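Local coordinates for protein cytochrome P450 (Novosphingobium aromaticivorans, PDB 3OFT) that belongs to the cytochrome P450 family, largely helical haem proteins, and carries a bound iron protoporphyrin IX, at residues D15-P20 and L72-G77; T32-P37 and L313-F318; L144-F149 and D187-P192; V246-A251 and K375-K380; A270-M275 and L330-H335. One frame throughout, in Å; residues are numbered along the deposited sequence.

Contact 1. Residues D15-P20 and L72-G77; sequences DIFNPP and LAVTPG
Val74 meets both Ile16 and Phe17, largely through CG2, and these three side chains carry most of a contact made between two loops, with Thr75 adding the rest. The instructive feature is how few atoms do the work. One branch of Val74, CG2, serves both partners, while CG1 only skirts the end of Ile16. Ile16 and Val74 meet tip to tip, and the distance of 3.4 Å between Ile16 CD1 and Val74 CG2 is tight for two methyl groups. Ile16 can deliver that methyl because its CG1 sits in the crowded position between backbone N and carbonyl carbon (chi1 64°), from where the chain extends to CD1 toward the other loop.

Phe17 runs past Val74 in the opposite direction. The far end of its ring touches, with Phe17 CE2 3.9 Å from Val74 CG2, and Phe17 CZ lies 3.5 Å from Thr75 OG1. Both approaches to the ring are slanted. Ile16 CG1 rests 4.0 Å above one face of the Phe17 ring, toward its rim, so the two neighbouring residues also pack on each other. Both are the central pair of a type I beta turn from Asp15 to Asn18. Within it Phe17 N donates to Asp15 OD2 at 2.9 Å, forming an Asx turn, and Asn45 ND2 binds the same oxygen.

The cluster is backed by strand 48-51, whose His48 touches both Ile16 and Val74 and whose Ile50 also meets Ile16. Trp30 of helix 26-31 lies against Ile16 as well, and the loop 72-77 runs directly into helix 78-82.

Contact 2. Residues T32-P37 and L313-F318; sequences TLLDGP and LDPASF
Leu34 reaches Asp314 and Pro315 through its two methyl groups, a compact case of one side chain making a whole contact. Its CB leaves the backbone toward 313-318, and CG then splits the chain into branches with different tasks. CD1 goes to the carboxylate of Asp314, lying 4.1 Å from Asp314 OD2 and equally far from its CG. CD2 has the backbone side: it is 3.9 Å from Asp314 CA and 4.0 Å from Pro315 CD, with Leu313 O just beyond. Leu34 CD2 points at the CD corner of the proline ring, whereas Leu34 and Asp314 cross obliquely. The modelled chi2 of 8° is far from staggered, with CD1 nearly eclipsing CA.

The surface that receives these methyls is held in shape by Asp314. Its OD1 accepts from Ala316 N at 2.8 Å, an Asx turn in which the donor comes from above the carboxylate plane, and its OD2 is bound by Gly54 N. Asp314 O takes two further amides, those of Ser317 and Phe318.

Leu310 of helix 309-312 also touches Leu34. The Asp-Pro-Ala-Ser-Phe run follows that helix and matches the Asp-Pro-x-x-Phe pattern familiar in cytochromes P450 after the short K' helix.

Contact 3. Residues L144-F149 and D187-P192; sequences LPLNIF and DDYLWP
Phe149 pushes the far end of its ring toward Leu190 and Tyr189, while Tyr189 reaches back to Leu146, so each helix contributes two projections that interlock. Helices 144-149 and 187-192 run roughly the same way, at 31° between their directions, but their axes stay 14.7 Å apart. Such a gap is spanned by long side chains, and the interest of the contact lies in how their outlines fit.

The first bump is the ring of Phe149. Its CG stands anti to the backbone N (chi1 176°), which throws the ring out from the helix so that Phe149 CZ comes to 3.5 Å from Leu190 CD2. The two side chains meet at a slant, and that single methyl also reaches Phe149 CE2. Further round the ring, on the same side of its plane, Phe149 CE2 passes Tyr189 CE1 at 4.4 Å, too loosely and too obliquely to count as a stack. The end of the ring thus rests against the surface that Leu190 and Tyr189 form together.

The second bump is Tyr189 itself. It comes from the opposite direction and enters the hollow between Leu146 and Phe149, with its OH 3.7 Å from Leu146 CD1. Leu146 does not aim directly across, but its end bends nearer to take up this position. Phe193, one turn on in helix 179-199, also touches Phe149 and meets Tyr189 edge to face, and Leu232 of helix 221-252 touches Phe149.

All four touching residues are buried and the surfaces that meet are essentially apolar. The one polar tip, Tyr189 OH, bonds to Leu163 O, so a hydroxyl is accommodated among hydrocarbon without needing a partner across the two helices.

Contact 4. Residues V246-A251 and K375-K380; sequences VALHLA and KAVTMK
Leu248 stands alone on its side of the contact: its CD2 serves both Met379 and Val377, while CD1 goes to Val377 alone. Its CG lies anti to the backbone N (chi1 172°), which extends the isobutyl group from the helix toward 375-380.

The close half belongs to Met379. Its side chain is extended beyond CG, and although CB does not face the helix, the terminal methyl comes back to it: Met379 CE is 3.6 Å from Leu248 CD2. The two chains cross at about a right angle, so the methionine's terminal methyl comes in across the leucine. Both residues are buried.

Val377 offers a looser partner. It meets Leu248 tip to tip, with Val377 CG2 4.0 Å from Leu248 CD1. Val377 CG1 is spread over both leucine methyls, at 4.1 Å from Leu248 CD2 and 4.2 Å from Leu248 CD1. The contacts thus lengthen from Met379 to Val377, which is itself partly exposed, and beyond Val377 the chain of Lys375 and Ala376 is exposed.

Leu371 touches both Leu248 and Val377, and Leu390 of strand 386-394 adds to the cover over Leu248. Strand 378-380 pairs antiparallel with 386-394. The arrangement sets the later turns of helix 221-252, the long central helix of the cytochrome P450 fold, against the small antiparallel sheet built mostly from C-terminal strands.

Contact 5. Residues A270-M275 and L330-H335; sequences AADELM and LAPIRH
Asp272 and Pro332 have their CA atoms 6.8 Å apart where helix 270-275 faces the 3-10 segment 332-334. Across this gap the side chain of Asp272 meets the proline ring at a slant, Asp272 OD1 lying 4.0 Å from Pro332 CG. The charge of that oxygen is directed elsewhere, into a salt bridge with Arg352.

His335 covers the helix backbone. Its NE2 is 4.4 Å from Asp272 O, and CE1 is 4.5 Å from Met275 C, both at oblique angles to the ring. With CG between the backbone N and the carbonyl carbon (chi1 61°), the ring folds back over its own turn, where Pro332 O stands 3.4 Å above the centre of one face. The same oxygen accepts from His335 N, and His335 ND1 is bonded with Thr337 N, which should restrain the rotation of the ring.

Helix 267-277 is the K helix. It carries the Glu-x-x-Arg signature of the family, here Glu273 and Arg276. Glu273 forms salt bridges with Arg276 and Arg328, consistent with the Glu-Arg-Arg triad of cytochromes P450. The contact sets that helix against the loop leading toward helix 348-365.

The five contacts are spread round the chain, three of them close to the haem or to the pocket holding (2R,5R)-hexane-2,5-diol. Contact 1 contains Leu72 of that pocket, and its Phe17 side chain is about 8 Å from the diol. Contacts 3 and 5 come close to the haem from opposite sides of the chain's centre: the side chain of Phe149 is about 6 Å from it and that of Met275 about 5 Å. Contact 5 links its neighbours. Its Leu274 CD2 packs 3.8 Å from His249 CG of contact 4, and Arg334 O lies 3.6 Å from Phe318 CZ of contact 2. Contacts 2 and 3 are the most separated, with centres about 38 Å apart.

Contact 1. Residues D15-P20 and L72-G77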
# COMPACT_ATOMS: atom_id res chain seq x y z
N ASP A 15 -6.63 -10.24 16.55
CA ASP A 15 -7.12 -8.90 16.21
C ASP A 15 -6.24 -8.31 15.10
O ASP A 15 -5.10 -7.94 15.36
CB ASP A 15 -7.06 -7.99 17.43
CG ASP A 15 -7.47 -6.55 17.14
OD1 ASP A 15 -7.39 -5.77 18.11
OD2 ASP A 15 -7.84 -6.16 15.98
N ILE A 16 -6.77 -8.21 13.88
CA ILE A 16 -5.99 -7.70 12.75
C ILE A 16 -5.46 -6.26 12.89
O ILE A 16 -4.45 -5.88 12.25
CB ILE A 16 -6.76 -7.90 11.42
CG1 ILE A 16 -8.05 -7.06 11.45
CG2 ILE A 16 -6.96 -9.42 11.22
CD1 ILE A 16 -9.15 -7.47 10.46
N PHE A 17 -6.10 -5.48 13.75
CA PHE A 17 -5.66 -4.12 14.04
C PHE A 17 -4.50 -4.05 15.04
O PHE A 17 -3.79 -3.06 15.06
CB PHE A 17 -6.84 -3.22 14.45
CG PHE A 17 -7.89 -3.08 13.38
CD1 PHE A 17 -7.64 -2.30 12.25
CD2 PHE A 17 -9.11 -3.75 13.48
CE1 PHE A 17 -8.61 -2.17 11.24
CE2 PHE A 17 -10.08 -3.63 12.47
CZ PHE A 17 -9.83 -2.84 11.36
N ASN A 18 -4.34 -5.07 15.88
CA ASN A 18 -3.19 -5.13 16.77
C ASN A 18 -2.71 -6.56 17.00
O ASN A 18 -2.93 -7.14 18.07
CB ASN A 18 -3.33 -4.30 18.08
CG ASN A 18 -4.76 -4.02 18.49
OD1 ASN A 18 -5.45 -3.18 17.91
ND2 ASN A 18 -5.21 -4.70 19.54
N PRO A 19 -2.07 -7.15 15.98
CA PRO A 19 -1.56 -8.51 16.18
C PRO A 19 -0.55 -8.55 17.35
O PRO A 19 0.21 -7.60 17.56
CB PRO A 19 -0.90 -8.83 14.84
CG PRO A 19 -1.61 -7.93 13.84
CD PRO A 19 -1.87 -6.67 14.60
N PRO A 20 -0.60 -9.62 18.17
CA PRO A 20 0.33 -9.69 19.31
C PRO A 20 1.81 -9.57 18.89
O PRO A 20 2.24 -10.27 17.98
CB PRO A 20 0.02 -11.07 19.90
CG PRO A 20 -1.51 -11.19 19.62
CD PRO A 20 -1.59 -10.71 18.19
N LEU A 72 -14.79 -3.37 1.54
CA LEU A 72 -13.59 -2.54 1.84
C LEU A 72 -12.85 -2.97 3.11
O LEU A 72 -11.63 -3.08 3.10
CB LEU A 72 -13.87 -1.02 1.88
CG LEU A 72 -12.68 -0.05 2.09
CD1 LEU A 72 -11.73 -0.15 0.89
CD2 LEU A 72 -13.13 1.40 2.24
N ALA A 73 -13.59 -3.15 4.20
CA ALA A 73 -12.97 -3.40 5.48
C ALA A 73 -13.87 -4.17 6.38
O ALA A 73 -15.12 -4.20 6.18
CB ALA A 73 -12.55 -2.09 6.15
N VAL A 74 -13.27 -4.79 7.40
CA VAL A 74 -14.06 -5.41 8.45
C VAL A 74 -14.78 -4.42 9.40
O VAL A 74 -15.72 -4.81 10.09
CB VAL A 74 -13.25 -6.49 9.25
CG1 VAL A 74 -12.70 -7.57 8.28
CG2 VAL A 74 -12.16 -5.84 10.04
N THR A 75 -14.34 -3.16 9.44
CA THR A 75 -15.04 -2.13 10.23
C THR A 75 -16.33 -1.75 9.53
O THR A 75 -16.27 -1.30 8.38
CB THR A 75 -14.20 -0.87 10.30
OG1 THR A 75 -12.86 -1.23 10.61
CG2 THR A 75 -14.71 0.06 11.37
N PRO A 76 -17.51 -1.89 10.20
CA PRO A 76 -18.76 -1.60 9.51
C PRO A 76 -18.85 -0.13 9.12
O PRO A 76 -18.40 0.75 9.86
CB PRO A 76 -19.84 -1.92 10.56
CG PRO A 76 -19.18 -2.84 11.53
CD PRO A 76 -17.74 -2.41 11.58
N GLY A 77 -19.46 0.11 7.96
CA GLY A 77 -19.70 1.45 7.47
C GLY A 77 -18.59 2.13 6.67
O GLY A 77 -18.85 3.14 6.01

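Contact 2. Residues T32-P37 and L313-F318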
# COMPACT_ATOMS: atom_id res chain seq x y z
N THR A 32 3.04 -15.80 13.03
CA THR A 32 2.56 -16.72 14.07
C THR A 32 1.42 -17.59 13.54
O THR A 32 1.27 -18.76 13.96
CB THR A 32 2.04 -16.00 15.31
OG1 THR A 32 0.94 -15.15 14.95
CG2 THR A 32 3.13 -15.16 15.93
N LEU A 33 0.64 -17.06 12.59
CA LEU A 33 -0.49 -17.79 12.04
C LEU A 33 -0.10 -18.98 11.15
O LEU A 33 -0.92 -19.84 10.89
CB LEU A 33 -1.46 -16.87 11.26
CG LEU A 33 -2.29 -15.85 12.06
CD1 LEU A 33 -3.19 -15.06 11.08
CD2 LEU A 33 -3.16 -16.57 13.10
N LEU A 34 1.13 -18.99 10.64
CA LEU A 34 1.58 -20.12 9.84
C LEU A 34 1.68 -21.43 10.65
O LEU A 34 1.74 -22.55 10.07
CB LEU A 34 2.95 -19.79 9.25
CG LEU A 34 3.03 -19.17 7.85
CD1 LEU A 34 1.78 -18.74 7.17
CD2 LEU A 34 4.28 -18.22 7.61
N ASP A 35 1.70 -21.29 11.97
CA ASP A 35 1.72 -22.46 12.88
C ASP A 35 0.35 -23.11 13.12
O ASP A 35 0.25 -24.13 13.83
CB ASP A 35 2.33 -22.09 14.24
CG ASP A 35 3.76 -21.57 14.12
OD1 ASP A 35 4.22 -20.90 15.07
OD2 ASP A 35 4.40 -21.79 13.06
N GLY A 36 -0.70 -22.53 12.54
CA GLY A 36 -2.05 -23.08 12.71
C GLY A 36 -2.70 -23.45 11.41
O GLY A 36 -2.03 -23.54 10.39
N PRO A 37 -4.04 -23.67 11.42
CA PRO A 37 -4.81 -23.96 10.21
C PRO A 37 -4.65 -22.84 9.13
O PRO A 37 -4.41 -21.68 9.48
CB PRO A 37 -6.25 -24.03 10.73
CG PRO A 37 -6.13 -24.31 12.22
CD PRO A 37 -4.88 -23.62 12.63
N LEU A 313 5.85 -14.37 2.53
CA LEU A 313 6.82 -14.85 3.50
C LEU A 313 6.54 -16.26 4.05
O LEU A 313 7.11 -16.63 5.09
CB LEU A 313 6.96 -13.83 4.65
CG LEU A 313 7.42 -12.41 4.21
CD1 LEU A 313 7.70 -11.60 5.45
CD2 LEU A 313 8.70 -12.44 3.29
N ASP A 314 5.66 -17.00 3.39
CA ASP A 314 5.28 -18.35 3.83
C ASP A 314 6.33 -19.26 3.15
O ASP A 314 6.36 -19.31 1.90
CB ASP A 314 3.88 -18.72 3.32
CG ASP A 314 3.45 -20.17 3.69
OD1 ASP A 314 4.31 -20.95 4.17
OD2 ASP A 314 2.23 -20.51 3.54
N PRO A 315 7.19 -19.90 3.95
CA PRO A 315 8.23 -20.81 3.39
C PRO A 315 7.64 -21.96 2.56
O PRO A 315 8.33 -22.54 1.72
CB PRO A 315 8.98 -21.33 4.62
CG PRO A 315 8.25 -20.90 5.82
CD PRO A 315 7.14 -19.93 5.43
N ALA A 316 6.35 -22.24 2.75
CA ALA A 316 5.71 -23.23 1.90
C ALA A 316 5.38 -22.69 0.48
O ALA A 316 5.21 -23.48 -0.45
CB ALA A 316 4.49 -23.84 2.61
N SER A 317 5.35 -21.37 0.31
CA SER A 317 5.11 -20.76 -1.02
C SER A 317 6.38 -20.27 -1.72
O SER A 317 6.43 -20.20 -2.95
CB SER A 317 4.11 -19.57 -0.90
OG SER A 317 2.85 -20.01 -0.43
N PHE A 318 7.37 -19.88 -0.94
CA PHE A 318 8.63 -19.37 -1.51
C PHE A 318 9.80 -19.88 -0.69
O PHE A 318 9.75 -19.92 0.54
CB PHE A 318 8.64 -17.84 -1.52
CG PHE A 318 7.57 -17.23 -2.41
CD1 PHE A 318 7.83 -17.00 -3.76
CD2 PHE A 318 6.30 -16.92 -1.89
CE1 PHE A 318 6.83 -16.45 -4.58
CE2 PHE A 318 5.31 -16.38 -2.70
CZ PHE A 318 5.57 -16.15 -4.05

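Contact 3. Residues L144-F149 and D187-P192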
# COMPACT_ATOMS: atom_id res chain seq x y z
N LEU A 144 7.05 12.26 1.72
CA LEU A 144 7.31 12.04 0.30
C LEU A 144 6.06 11.73 -0.56
O LEU A 144 5.93 12.30 -1.65
CB LEU A 144 8.38 10.97 0.10
CG LEU A 144 8.82 10.81 -1.37
CD1 LEU A 144 9.72 11.96 -1.80
CD2 LEU A 144 9.54 9.48 -1.59
N PRO A 145 5.17 10.81 -0.11
CA PRO A 145 4.06 10.43 -1.00
C PRO A 145 3.13 11.60 -1.31
O PRO A 145 2.65 11.70 -2.44
CB PRO A 145 3.31 9.35 -0.19
CG PRO A 145 4.39 8.76 0.72
CD PRO A 145 5.17 9.98 1.12
N LEU A 146 2.88 12.48 -0.35
CA LEU A 146 2.06 13.66 -0.65
C LEU A 146 2.77 14.60 -1.61
O LEU A 146 2.14 15.08 -2.54
CB LEU A 146 1.61 14.41 0.61
CG LEU A 146 0.67 15.60 0.29
CD1 LEU A 146 -0.69 15.13 -0.31
CD2 LEU A 146 0.42 16.47 1.53
N ASN A 147 4.07 14.88 -1.39
CA ASN A 147 4.84 15.65 -2.38
C ASN A 147 4.80 15.05 -3.76
O ASN A 147 4.67 15.76 -4.77
CB ASN A 147 6.32 15.86 -1.96
CG ASN A 147 6.47 16.76 -0.76
OD1 ASN A 147 5.47 17.28 -0.24
ND2 ASN A 147 7.71 16.93 -0.27
N ILE A 148 4.92 13.73 -3.85
CA ILE A 148 4.82 13.08 -5.15
C ILE A 148 3.42 13.28 -5.75
O ILE A 148 3.28 13.59 -6.94
CB ILE A 148 5.23 11.60 -5.07
CG1 ILE A 148 6.74 11.49 -4.81
CG2 ILE A 148 4.77 10.83 -6.28
CD1 ILE A 148 7.17 10.08 -4.49
N PHE A 149 2.39 13.15 -4.93
CA PHE A 149 1.01 13.31 -5.43
C PHE A 149 0.84 14.64 -6.13
O PHE A 149 0.24 14.72 -7.22
CB PHE A 149 0.03 13.30 -4.28
CG PHE A 149 -1.39 13.55 -4.70
CD1 PHE A 149 -2.12 12.54 -5.33
CD2 PHE A 149 -1.96 14.80 -4.51
CE1 PHE A 149 -3.45 12.79 -5.72
CE2 PHE A 149 -3.29 15.05 -4.89
CZ PHE A 149 -4.03 14.03 -5.49
N ASP A 187 -12.42 14.91 -0.27
CA ASP A 187 -13.16 15.48 -1.40
C ASP A 187 -12.92 16.98 -1.53
O ASP A 187 -12.75 17.47 -2.64
CB ASP A 187 -14.66 15.21 -1.25
CG ASP A 187 -15.03 13.77 -1.61
OD1 ASP A 187 -16.24 13.40 -1.48
OD2 ASP A 187 -14.12 13.00 -2.01
N ASP A 188 -12.96 17.69 -0.41
CA ASP A 188 -12.82 19.15 -0.44
C ASP A 188 -11.41 19.55 -0.86
O ASP A 188 -11.24 20.49 -1.61
CB ASP A 188 -13.20 19.81 0.88
CG ASP A 188 -14.72 19.77 1.13
OD1 ASP A 188 -15.47 19.66 0.13
OD2 ASP A 188 -15.14 19.83 2.31
N TYR A 189 -10.41 18.84 -0.38
CA TYR A 189 -9.03 19.01 -0.84
C TYR A 189 -8.82 18.76 -2.35
O TYR A 189 -8.12 19.52 -3.03
CB TYR A 189 -8.18 18.01 -0.09
CG TYR A 189 -6.71 18.08 -0.37
CD1 TYR A 189 -6.05 17.01 -0.98
CD2 TYR A 189 -5.97 19.19 0.01
CE1 TYR A 189 -4.68 17.04 -1.19
CE2 TYR A 189 -4.58 19.23 -0.20
CZ TYR A 189 -3.96 18.15 -0.80
OH TYR A 189 -2.60 18.17 -1.01
N LEU A 190 -9.42 17.68 -2.84
CA LEU A 190 -9.30 17.27 -4.23
C LEU A 190 -10.16 18.10 -5.17
O LEU A 190 -9.82 18.26 -6.35
CB LEU A 190 -9.67 15.77 -4.39
CG LEU A 190 -8.66 14.81 -3.70
CD1 LEU A 190 -9.19 13.38 -3.76
CD2 LEU A 190 -7.21 14.91 -4.30
N TRP A 191 -11.31 18.57 -4.69
CA TRP A 191 -12.25 19.22 -5.62
C TRP A 191 -11.65 20.34 -6.50
O TRP A 191 -11.92 20.37 -7.70
CB TRP A 191 -13.59 19.68 -4.97
CG TRP A 191 -14.45 20.27 -6.07
CD1 TRP A 191 -14.78 21.60 -6.25
CD2 TRP A 191 -14.99 19.58 -7.21
NE1 TRP A 191 -15.51 21.76 -7.41
CE2 TRP A 191 -15.65 20.53 -8.01
CE3 TRP A 191 -14.98 18.24 -7.62
CZ2 TRP A 191 -16.30 20.19 -9.18
CZ3 TRP A 191 -15.63 17.89 -8.77
CH2 TRP A 191 -16.27 18.87 -9.56
N PRO A 192 -10.83 21.25 -5.93
CA PRO A 192 -10.35 22.29 -6.86
C PRO A 192 -9.53 21.72 -8.04
O PRO A 192 -9.61 22.23 -9.17
CB PRO A 192 -9.51 23.22 -5.98
CG PRO A 192 -9.99 22.98 -4.58
CD PRO A 192 -10.46 21.53 -4.52

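Contact 4. Residues V246-A251 and K375-K380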
# COMPACT_ATOMS: atom_id res chain seq x y z
N VAL A 246 11.97 -0.11 3.43
CA VAL A 246 13.22 -0.06 2.64
C VAL A 246 14.35 0.65 3.40
O VAL A 246 15.51 0.17 3.44
CB VAL A 246 12.97 0.57 1.27
CG1 VAL A 246 14.35 0.85 0.60
CG2 VAL A 246 12.11 -0.42 0.40
N ALA A 247 14.02 1.78 4.00
CA ALA A 247 15.04 2.50 4.82
C ALA A 247 15.47 1.69 6.04
O ALA A 247 16.66 1.71 6.39
CB ALA A 247 14.54 3.90 5.26
N LEU A 248 14.51 1.05 6.70
CA LEU A 248 14.78 0.20 7.88
C LEU A 248 15.74 -0.93 7.47
O LEU A 248 16.76 -1.16 8.14
CB LEU A 248 13.49 -0.38 8.45
CG LEU A 248 13.67 -1.43 9.56
CD1 LEU A 248 14.54 -0.85 10.73
CD2 LEU A 248 12.28 -1.85 10.06
N HIS A 249 15.42 -1.60 6.35
CA HIS A 249 16.30 -2.64 5.82
C HIS A 249 17.73 -2.16 5.65
O HIS A 249 18.68 -2.82 6.16
CB HIS A 249 15.80 -3.22 4.49
CG HIS A 249 16.74 -4.24 3.92
ND1 HIS A 249 16.62 -5.59 4.18
CD2 HIS A 249 17.86 -4.11 3.16
CE1 HIS A 249 17.60 -6.25 3.58
NE2 HIS A 249 18.37 -5.37 2.96
N LEU A 250 17.90 -1.04 4.94
CA LEU A 250 19.23 -0.50 4.69
C LEU A 250 19.96 -0.14 5.98
O LEU A 250 21.15 -0.43 6.11
CB LEU A 250 19.19 0.71 3.75
CG LEU A 250 18.67 0.45 2.33
CD1 LEU A 250 18.41 1.80 1.58
CD2 LEU A 250 19.71 -0.39 1.56
N ALA A 251 19.26 0.50 6.92
CA ALA A 251 19.85 0.85 8.24
C ALA A 251 20.35 -0.39 9.00
O ALA A 251 21.42 -0.35 9.63
CB ALA A 251 18.84 1.62 9.11
N LYS A 375 17.21 4.68 20.80
CA LYS A 375 15.79 4.80 20.48
C LYS A 375 15.35 3.55 19.73
O LYS A 375 16.14 2.94 19.02
CB LYS A 375 15.52 6.06 19.66
CG LYS A 375 16.03 7.34 20.28
CD LYS A 375 15.35 8.54 19.65
CE LYS A 375 16.16 9.80 19.87
NZ LYS A 375 16.91 10.19 18.65
N ALA A 376 14.11 3.13 19.91
CA ALA A 376 13.66 1.86 19.32
C ALA A 376 12.94 2.07 18.00
O ALA A 376 12.33 3.11 17.77
CB ALA A 376 12.74 1.13 20.30
N VAL A 377 12.96 1.02 17.17
CA VAL A 377 12.12 0.91 15.99
C VAL A 377 10.78 0.32 16.45
O VAL A 377 10.76 -0.74 17.10
CB VAL A 377 12.75 -0.06 14.96
CG1 VAL A 377 11.74 -0.37 13.80
CG2 VAL A 377 14.07 0.51 14.42
N THR A 378 9.68 1.01 16.14
CA THR A 378 8.34 0.49 16.49
C THR A 378 7.51 0.41 15.21
O THR A 378 7.76 1.15 14.26
CB THR A 378 7.61 1.38 17.56
OG1 THR A 378 7.60 2.75 17.13
CG2 THR A 378 8.36 1.36 18.86
N MET A 379 6.52 -0.48 15.21
CA MET A 379 5.69 -0.71 14.04
C MET A 379 4.23 -0.73 14.48
O MET A 379 3.97 -0.83 15.68
CB MET A 379 6.04 -2.07 13.41
CG MET A 379 7.48 -2.15 12.92
SD MET A 379 7.74 -3.53 11.81
CE MET A 379 9.53 -3.63 11.63
N LYS A 380 3.30 -0.68 13.53
CA LYS A 380 1.88 -0.90 13.80
C LYS A 380 1.27 -1.87 12.78
O LYS A 380 1.88 -2.17 11.72
CB LYS A 380 1.11 0.43 13.79
CG LYS A 380 1.11 1.12 12.41
CD LYS A 380 0.13 2.26 12.40
CE LYS A 380 0.52 3.30 11.37
NZ LYS A 380 -0.18 3.06 10.11

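Contact 5. Residues A270-M275 and L330-H335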
# COMPACT_ATOMS: atom_id res chain seq x y z
N ALA A 270 17.13 -4.67 -6.59
CA ALA A 270 17.00 -4.60 -5.13
C ALA A 270 15.59 -4.06 -4.78
O ALA A 270 14.98 -4.53 -3.83
CB ALA A 270 18.11 -3.74 -4.49
N ALA A 271 15.07 -3.13 -5.58
CA ALA A 271 13.74 -2.58 -5.32
C ALA A 271 12.70 -3.66 -5.44
O ALA A 271 11.85 -3.76 -4.57
CB ALA A 271 13.40 -1.41 -6.23
N ASP A 272 12.81 -4.53 -6.45
CA ASP A 272 11.87 -5.64 -6.59
C ASP A 272 11.94 -6.65 -5.44
O ASP A 272 10.90 -7.13 -4.98
CB ASP A 272 12.08 -6.37 -7.93
CG ASP A 272 11.61 -5.55 -9.12
OD1 ASP A 272 10.79 -4.62 -9.01
OD2 ASP A 272 12.07 -5.87 -10.22
N GLU A 273 13.16 -7.02 -5.03
CA GLU A 273 13.39 -7.97 -3.95
C GLU A 273 12.95 -7.38 -2.60
O GLU A 273 12.32 -8.06 -1.81
CB GLU A 273 14.88 -8.46 -3.93
CG GLU A 273 15.20 -9.53 -2.90
CD GLU A 273 14.46 -10.88 -3.10
OE1 GLU A 273 13.58 -11.02 -3.98
OE2 GLU A 273 14.77 -11.80 -2.34
N LEU A 274 13.22 -6.10 -2.35
CA LEU A 274 12.76 -5.49 -1.08
C LEU A 274 11.22 -5.37 -1.01
O LEU A 274 10.62 -5.57 0.05
CB LEU A 274 13.39 -4.10 -0.90
CG LEU A 274 14.91 -4.23 -0.70
CD1 LEU A 274 15.63 -2.88 -0.71
CD2 LEU A 274 15.23 -5.03 0.55
N MET A 275 10.61 -5.08 -2.15
CA MET A 275 9.12 -5.01 -2.23
C MET A 275 8.49 -6.38 -1.98
O MET A 275 7.45 -6.48 -1.33
CB MET A 275 8.64 -4.36 -3.53
CG MET A 275 9.09 -2.90 -3.62
SD MET A 275 8.79 -2.03 -5.19
CE MET A 275 7.02 -1.80 -5.05
N LEU A 330 12.07 -14.02 -10.13
CA LEU A 330 10.65 -13.95 -9.78
C LEU A 330 10.05 -12.67 -10.33
O LEU A 330 10.39 -11.60 -9.84
CB LEU A 330 10.57 -13.90 -8.26
CG LEU A 330 9.67 -14.81 -7.43
CD1 LEU A 330 9.06 -14.00 -6.28
CD2 LEU A 330 8.62 -15.63 -8.20
N ALA A 331 9.17 -12.74 -11.33
CA ALA A 331 8.42 -11.53 -11.72
C ALA A 331 7.55 -11.00 -10.54
O ALA A 331 6.95 -11.80 -9.79
CB ALA A 331 7.55 -11.78 -12.98
N PRO A 332 7.47 -9.66 -10.38
CA PRO A 332 6.70 -9.09 -9.25
C PRO A 332 5.24 -9.59 -9.21
O PRO A 332 4.69 -9.75 -8.15
CB PRO A 332 6.76 -7.60 -9.53
CG PRO A 332 8.17 -7.44 -10.14
CD PRO A 332 8.24 -8.61 -11.09
N ILE A 333 4.64 -9.83 -10.37
CA ILE A 333 3.28 -10.37 -10.44
C ILE A 333 3.13 -11.73 -9.75
O ILE A 333 2.02 -12.07 -9.32
CB ILE A 333 2.74 -10.34 -11.92
CG1 ILE A 333 1.20 -10.21 -11.97
CG2 ILE A 333 3.30 -11.48 -12.74
CD1 ILE A 333 0.68 -9.65 -13.30
N ARG A 334 4.22 -12.49 -9.59
CA ARG A 334 4.13 -13.82 -8.99
C ARG A 334 4.04 -13.80 -7.47
O ARG A 334 3.74 -14.82 -6.85
CB ARG A 334 5.27 -14.73 -9.45
CG ARG A 334 4.99 -15.26 -10.89
CD ARG A 334 6.15 -16.05 -11.44
NE ARG A 334 6.28 -17.37 -10.81
CZ ARG A 334 7.38 -18.14 -10.85
NH1 ARG A 334 8.47 -17.72 -11.47
NH2 ARG A 334 7.37 -19.33 -10.26
N HIS A 335 4.29 -12.66 -6.86
CA HIS A 335 4.01 -12.56 -5.43
C HIS A 335 2.85 -11.57 -5.23
O HIS A 335 2.21 -11.13 -6.20
CB HIS A 335 5.27 -12.21 -4.60
CG HIS A 335 5.89 -10.88 -4.96
ND1 HIS A 335 5.37 -9.68 -4.53
CD2 HIS A 335 7.01 -10.59 -5.65
CE1 HIS A 335 6.12 -8.69 -5.00
NE2 HIS A 335 7.14 -9.22 -5.64